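Local coordinates for telomeric DNA-binding factor trf1 (Schizosaccharomyces pombe, PDB 6K5S), which probably binds telomeric repeat DNA as a telomere-associated factor of the TRF family, at residues Ala31-Ile34 / Val35-Ala39; Asn119-Thr122 / Asn123-Thr126; Trp208-Phe211 / Leu212-Ala216. All blocks are in the same frame, centred on the assembly; numbering follows the deposited sequence.

Interaction 1 (Ala31-Ile34 / Val35-Ala39); sequences ASAI and VTNPA
T36 and S32 meet one turn apart, where the side-chain hydroxyl of the first folds back onto the backbone carbonyl of the second. T36 OG1 donates to S32 O over 2.8 Å, and the backbone T36 N donates to the same oxygen over 2.9 Å, so two donors grip one acceptor. The hydroxyl stands above the plane of the S32 carbonyl, 40° out of it. The torsion of T36 explains this bond, since chi1 of 66° sets OG1 between its own backbone N and carbonyl carbon, facing back down the helix. The methyl of T36 falls beside the backbone N, and its CG2 lies 3.2 Å from S32 O, so the threonine covers that oxygen with carbon as well as hydroxyl.

One residue earlier, V35 N gives A31 O a regular helical bond of 3.1 Å. V35 CG2, placed beside its own backbone N, comes within 3.7 Å of the same A31 O, while CG1 points anti to that nitrogen.

Outside the turn, the apolar side chains meet two other helices. I34 and V35 both rest on F46 of helix 41-60, with I23 and L24 of helix 10-24 meeting I34 and V35 respectively. The hydroxyl of S32 is occupied within its own helix by V28 O, and the methyl of A31 touches Y95, which lies in a loop.

From this last turn the chain passes through N37 and P38 toward helix 41-60. The whole is the C-terminal end of helix 28-36, in which a threonine hydroxyl bonds to the carbonyl four residues back, a common side-chain-to-backbone arrangement in helices.

Interaction 2 (Asn119-Thr122 / Asn123-Thr126); sequences NILT and NQGT
Q124 sends its amide back along the start of its own helix to L121, the N-cap residue. As the N3 residue accepting from the N-cap N-H, it forms one half of a capping box; the leucine at the N-cap has no side-chain acceptor for the reciprocal bond. Q124 OE1 accepts from L121 N at 2.8 Å, and the bond is nearly straight at hydrogen, 168°. The N-H nonetheless comes from above the plane of the glutamine carbonyl, 42° out of it, and not on a lone pair. An extended chain accounts for this reach: CG stands beside the backbone N of Q124 and chi2 is 169°, carrying CD past the L121 carbonyl to the N-H of L121 itself.

The aliphatic neighbours cross the glutamine obliquely. I120 CG2 approaches Q124 OE1 to 3.9 Å, and L121 CB comes to 3.8 Å from the same oxygen, so carbon from two consecutive residues borders the acceptor. The other end of the amide is also held: Q124 NE2 gives a proton to a water at 2.7 Å, which in turn donates to N119 O, and NE2 has a further partner in Y218 OH. With OE1 and NE2 both engaged, the rotation of the buried amide is fixed.

Along the backbone the first helical bonds are already formed, G125 N to L121 O and T126 N to T122 O. A second water takes the N-H of N123 and is hydrogen-bonded to T122 OG1 at 2.6 Å, thereby serving an amide at the opening turn.

This turn begins helix 122-141, which follows the loop after helix 102-113. I120 packs on I182 and T122 on V178, both of helix 177-195, whose K185 also bonds T126 OG1; A114 borders I120 and Q124, and Y218 ties in helix 208-222.

Interaction 3 (Trp208-Phe211 / Leu212-Ala216); sequences WGKF and LSEIA
W208, the first residue of helix 208-222, and L212 one turn on are joined by both backbone and side chains, in the last helix of this all-helical TRF-family domain. Four consecutive i to i+4 bonds satisfy the carbonyls of the first turn: L212 N reaches W208 O at 2.8 Å, S213 N meets G209 O, E214 N meets K210 O, and I215 N meets F211 O.

On the polar side K210 and E214 lie alongside one another, pointing the same way, in an i to i+4 salt bridge. The lysine bends at chi3 and chi4 and the glutamate at chi2, which brings the two charged ends together.

The apolar side faces two other helices. F211 touches E130 and Q134 of helix 122-141, I215 meets L127 there, and L212 rests on V28 and S32 of helix 28-36. Within the turn, L212 CD1 sits against the indole, 3.5 Å from W208 NE1 and 3.6 Å from W208 CZ2. In the salt bridge, K210 NZ donates to E214 OE2 at 2.8 Å from above the carboxylate plane, 37° out of it.

All three are local, single-turn contacts: interaction 1 at a C-terminal helix end, interactions 2 and 3 at N-terminal starts. Interaction 1 lies farthest out, its centre about 20 Å from the chain centre; interaction 2 joins a buried glutamine to an exposed cap; interaction 3, nearest the centre at about 12 Å, pairs buried F211, L212 and I215 with a salt bridge on its more exposed side. It touches interaction 1, with L212 CD2 4.1 Å from S32 OG, but stays about 6 Å, nearest atoms, from interaction 2, although its helix packs on 122-141. A hydroxyl adds a second donor to a backbone carbonyl in interaction 1, whereas an amide and waters serve the cap in interaction 2.

Interaction 1 (Ala31-Ile34 / Val35-Ala39)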
loop_
_atom_site.group_PDB
_atom_site.type_symbol
_atom_site.label_atom_id
_atom_site.label_comp_id
_atom_site.label_asym_id
_atom_site.label_seq_id
_atom_site.Cartn_x
_atom_site.Cartn_y
_atom_site.Cartn_z
ATOM N N ALA A 31 12.156 -19.116 -0.879
ATOM C CA ALA A 31 12.260 -17.659 -0.884
ATOM C C ALA A 31 13.282 -17.188 -1.907
ATOM O O ALA A 31 13.025 -16.251 -2.672
ATOM C CB ALA A 31 12.632 -17.149 0.512
ATOM N N SER A 32 14.449 -17.835 -1.951
ATOM C CA SER A 32 15.452 -17.429 -2.934
ATOM C C SER A 32 14.906 -17.545 -4.345
ATOM O O SER A 32 15.128 -16.660 -5.178
ATOM C CB SER A 32 16.723 -18.254 -2.783
ATOM O OG SER A 32 17.218 -18.143 -1.468
ATOM N N ALA A 33 14.169 -18.624 -4.624
ATOM C CA ALA A 33 13.566 -18.786 -5.944
ATOM C C ALA A 33 12.658 -17.613 -6.280
ATOM O O ALA A 33 12.697 -17.085 -7.397
ATOM C CB ALA A 33 12.790 -20.099 -6.012
ATOM N N ILE A 34 11.844 -17.181 -5.316
ATOM C CA ILE A 34 10.898 -16.108 -5.582
ATOM C C ILE A 34 11.643 -14.834 -5.968
ATOM O O ILE A 34 11.323 -14.188 -6.977
ATOM C CB ILE A 34 9.982 -15.936 -4.353
ATOM C CG1 ILE A 34 9.156 -17.216 -4.173
ATOM C CG2 ILE A 34 9.102 -14.719 -4.487
ATOM C CD1 ILE A 34 8.255 -17.250 -2.962
ATOM N N VAL A 35 12.705 -14.504 -5.231
ATOM C CA VAL A 35 13.422 -13.259 -5.484
ATOM C C VAL A 35 14.226 -13.339 -6.777
ATOM O O VAL A 35 14.279 -12.371 -7.544
ATOM C CB VAL A 35 14.318 -12.904 -4.284
ATOM C CG1 VAL A 35 15.213 -11.726 -4.625
ATOM C CG2 VAL A 35 13.462 -12.564 -3.086
ATOM N N THR A 36 14.851 -14.484 -7.047
ATOM C CA THR A 36 15.717 -14.637 -8.215
ATOM C C THR A 36 14.973 -15.012 -9.497
ATOM O O THR A 36 15.625 -15.189 -10.532
ATOM C CB THR A 36 16.812 -15.682 -7.944
ATOM O OG1 THR A 36 16.237 -16.982 -7.777
ATOM C CG2 THR A 36 17.599 -15.337 -6.702
ATOM N N ASN A 37 13.644 -15.134 -9.476
ATOM C CA ASN A 37 12.858 -15.406 -10.686
ATOM C C ASN A 37 11.667 -14.463 -10.741
ATOM O O ASN A 37 10.516 -14.864 -10.512
ATOM C CB ASN A 37 12.406 -16.863 -10.753
ATOM C CG ASN A 37 13.572 -17.815 -10.848
ATOM O OD1 ASN A 37 13.803 -18.627 -9.953
ATOM N ND2 ASN A 37 14.333 -17.709 -11.938
ATOM N N PRO A 38 11.913 -13.194 -11.070
ATOM C CA PRO A 38 10.834 -12.198 -11.027
ATOM C C PRO A 38 9.706 -12.487 -11.989
ATOM O O PRO A 38 8.614 -11.945 -11.803
ATOM C CB PRO A 38 11.547 -10.883 -11.388
ATOM C CG PRO A 38 13.005 -11.147 -11.175
ATOM C CD PRO A 38 13.202 -12.602 -11.475
ATOM N N ALA A 39 9.921 -13.320 -13.008
ATOM C CA ALA A 39 8.875 -13.582 -13.992
ATOM C C ALA A 39 7.978 -14.755 -13.622
ATOM O O ALA A 39 6.973 -14.981 -14.301
ATOM C CB ALA A 39 9.483 -13.828 -15.373
#

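Interaction 2 (Asn119-Thr122 / Asn123-Thr126)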
loop_
_atom_site.group_PDB
_atom_site.type_symbol
_atom_site.label_atom_id
_atom_site.label_comp_id
_atom_site.label_asym_id
_atom_site.label_seq_id
_atom_site.Cartn_x
_atom_site.Cartn_y
_atom_site.Cartn_z
ATOM N N ASN A 119 14.740 -7.898 26.900
ATOM C CA ASN A 119 15.840 -8.763 27.312
ATOM C C ASN A 119 16.517 -9.372 26.091
ATOM O O ASN A 119 15.847 -9.910 25.209
ATOM C CB ASN A 119 15.328 -9.884 28.220
ATOM C CG ASN A 119 15.036 -9.412 29.624
ATOM O OD1 ASN A 119 15.427 -8.311 30.018
ATOM N ND2 ASN A 119 14.349 -10.247 30.397
ATOM N N ILE A 120 17.842 -9.300 26.035
ATOM C CA ILE A 120 18.569 -9.972 24.962
ATOM C C ILE A 120 18.610 -11.467 25.251
ATOM O O ILE A 120 19.001 -11.885 26.344
ATOM C CB ILE A 120 19.986 -9.411 24.814
ATOM C CG1 ILE A 120 19.941 -7.905 24.565
ATOM C CG2 ILE A 120 20.691 -10.114 23.656
ATOM C CD1 ILE A 120 19.482 -7.577 23.199
ATOM N N LEU A 121 18.226 -12.272 24.264
ATOM C CA LEU A 121 18.162 -13.718 24.395
ATOM C C LEU A 121 19.321 -14.389 23.662
ATOM O O LEU A 121 19.910 -13.822 22.737
ATOM C CB LEU A 121 16.826 -14.231 23.858
ATOM C CG LEU A 121 15.666 -13.535 24.575
ATOM C CD1 LEU A 121 14.320 -14.032 24.070
ATOM C CD2 LEU A 121 15.799 -13.748 26.081
ATOM N N THR A 122 19.623 -15.626 24.077
ATOM C CA THR A 122 20.801 -16.331 23.572
ATOM C C THR A 122 20.758 -16.513 22.060
ATOM O O THR A 122 21.779 -16.348 21.387
ATOM C CB THR A 122 20.945 -17.696 24.260
ATOM O OG1 THR A 122 19.645 -18.256 24.468
ATOM C CG2 THR A 122 21.643 -17.551 25.602
ATOM N N ASN A 123 19.597 -16.868 21.504
ATOM C CA ASN A 123 19.524 -17.063 20.061
ATOM C C ASN A 123 19.662 -15.755 19.288
ATOM O O ASN A 123 20.154 -15.768 18.156
ATOM C CB ASN A 123 18.223 -17.756 19.688
ATOM C CG ASN A 123 18.217 -19.210 20.110
ATOM O OD1 ASN A 123 19.016 -20.010 19.623
ATOM N ND2 ASN A 123 17.335 -19.554 21.042
ATOM N N GLN A 124 19.198 -14.636 19.857
ATOM C CA GLN A 124 19.488 -13.330 19.270
ATOM C C GLN A 124 20.986 -13.075 19.241
ATOM O O GLN A 124 21.521 -12.566 18.249
ATOM C CB GLN A 124 18.797 -12.225 20.069
ATOM C CG GLN A 124 17.283 -12.244 20.000
ATOM C CD GLN A 124 16.654 -11.311 21.020
ATOM O OE1 GLN A 124 17.275 -10.947 22.023
ATOM N NE2 GLN A 124 15.428 -10.907 20.762
ATOM N N GLY A 125 21.667 -13.398 20.345
ATOM C CA GLY A 125 23.104 -13.224 20.413
ATOM C C GLY A 125 23.836 -14.041 19.369
ATOM O O GLY A 125 24.757 -13.546 18.710
ATOM N N THR A 126 23.454 -15.314 19.219
ATOM C CA THR A 126 24.068 -16.148 18.188
ATOM C C THR A 126 23.836 -15.566 16.802
ATOM O O THR A 126 24.753 -15.532 15.967
ATOM C CB THR A 126 23.515 -17.573 18.264
ATOM O OG1 THR A 126 23.928 -18.170 19.492
ATOM C CG2 THR A 126 24.031 -18.411 17.090
HETATM O O HOH W 1 14.585 -9.577 22.907
HETATM O O HOH W 2 17.530 -18.187 23.017
#

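Interaction 3 (Trp208-Phe211 / Leu212-Ala216)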
loop_
_atom_site.group_PDB
_atom_site.type_symbol
_atom_site.label_atom_id
_atom_site.label_comp_id
_atom_site.label_asym_id
_atom_site.label_seq_id
_atom_site.Cartn_x
_atom_site.Cartn_y
_atom_site.Cartn_z
ATOM N N TRP A 208 27.247 -18.292 3.204
ATOM C CA TRP A 208 26.102 -17.387 3.239
ATOM C C TRP A 208 24.796 -18.159 3.369
ATOM O O TRP A 208 23.947 -17.835 4.210
ATOM C CB TRP A 208 26.102 -16.523 1.984
ATOM C CG TRP A 208 24.935 -15.605 1.858
ATOM C CD1 TRP A 208 23.939 -15.672 0.936
ATOM C CD2 TRP A 208 24.661 -14.456 2.666
ATOM N NE1 TRP A 208 23.050 -14.630 1.117
ATOM C CE2 TRP A 208 23.477 -13.869 2.175
ATOM C CE3 TRP A 208 25.296 -13.877 3.766
ATOM C CZ2 TRP A 208 22.919 -12.724 2.744
ATOM C CZ3 TRP A 208 24.760 -12.733 4.322
ATOM C CH2 TRP A 208 23.572 -12.173 3.820
ATOM N N GLY A 209 24.633 -19.205 2.559
ATOM C CA GLY A 209 23.406 -19.987 2.604
ATOM C C GLY A 209 23.055 -20.447 4.001
ATOM O O GLY A 209 21.889 -20.419 4.403
ATOM N N LYS A 210 24.066 -20.836 4.782
ATOM C CA LYS A 210 23.800 -21.211 6.163
ATOM C C LYS A 210 23.313 -20.017 6.979
ATOM O O LYS A 210 22.409 -20.156 7.812
ATOM C CB LYS A 210 25.050 -21.828 6.792
ATOM C CG LYS A 210 24.767 -22.549 8.087
ATOM C CD LYS A 210 26.038 -23.182 8.661
ATOM C CE LYS A 210 26.396 -22.560 9.996
ATOM N NZ LYS A 210 25.319 -22.760 10.995
ATOM N N PHE A 211 23.885 -18.829 6.760
ATOM C CA PHE A 211 23.374 -17.682 7.506
ATOM C C PHE A 211 21.956 -17.342 7.075
ATOM O O PHE A 211 21.113 -16.990 7.907
ATOM C CB PHE A 211 24.288 -16.462 7.341
ATOM C CG PHE A 211 23.729 -15.216 7.975
ATOM C CD1 PHE A 211 23.676 -15.095 9.345
ATOM C CD2 PHE A 211 23.221 -14.191 7.196
ATOM C CE1 PHE A 211 23.154 -13.957 9.939
ATOM C CE2 PHE A 211 22.687 -13.048 7.781
ATOM C CZ PHE A 211 22.653 -12.931 9.149
ATOM N N LEU A 212 21.678 -17.424 5.777
ATOM C CA LEU A 212 20.330 -17.167 5.308
ATOM C C LEU A 212 19.343 -18.083 6.021
ATOM O O LEU A 212 18.317 -17.631 6.541
ATOM C CB LEU A 212 20.273 -17.363 3.798
ATOM C CG LEU A 212 19.583 -16.364 2.874
ATOM C CD1 LEU A 212 20.153 -14.972 3.023
ATOM C CD2 LEU A 212 19.756 -16.844 1.437
ATOM N N SER A 213 19.680 -19.371 6.110
ATOM C CA SER A 213 18.798 -20.329 6.765
ATOM C C SER A 213 18.673 -20.033 8.256
ATOM O O SER A 213 17.587 -20.161 8.831
ATOM C CB SER A 213 19.311 -21.749 6.530
ATOM O OG SER A 213 18.235 -22.671 6.505
ATOM N N GLU A 214 19.763 -19.601 8.892
ATOM C CA GLU A 214 19.682 -19.228 10.298
ATOM C C GLU A 214 18.688 -18.092 10.509
ATOM O O GLU A 214 17.852 -18.145 11.417
ATOM C CB GLU A 214 21.058 -18.817 10.831
ATOM C CG GLU A 214 22.164 -19.859 10.725
ATOM C CD GLU A 214 22.050 -20.961 11.752
ATOM O OE1 GLU A 214 21.375 -20.744 12.783
ATOM O OE2 GLU A 214 22.643 -22.044 11.528
ATOM N N ILE A 215 18.779 -17.037 9.693
ATOM C CA ILE A 215 18.036 -15.821 10.008
ATOM C C ILE A 215 16.560 -15.997 9.683
ATOM O O ILE A 215 15.687 -15.538 10.431
ATOM C CB ILE A 215 18.644 -14.599 9.290
ATOM C CG1 ILE A 215 18.066 -13.307 9.868
ATOM C CG2 ILE A 215 18.374 -14.634 7.796
ATOM C CD1 ILE A 215 18.609 -12.970 11.220
ATOM N N ALA A 216 16.248 -16.683 8.584
ATOM C CA ALA A 216 14.844 -16.858 8.221
ATOM C C ALA A 216 14.128 -17.709 9.257
ATOM O O ALA A 216 13.041 -17.348 9.725
ATOM C CB ALA A 216 14.726 -17.477 6.832
#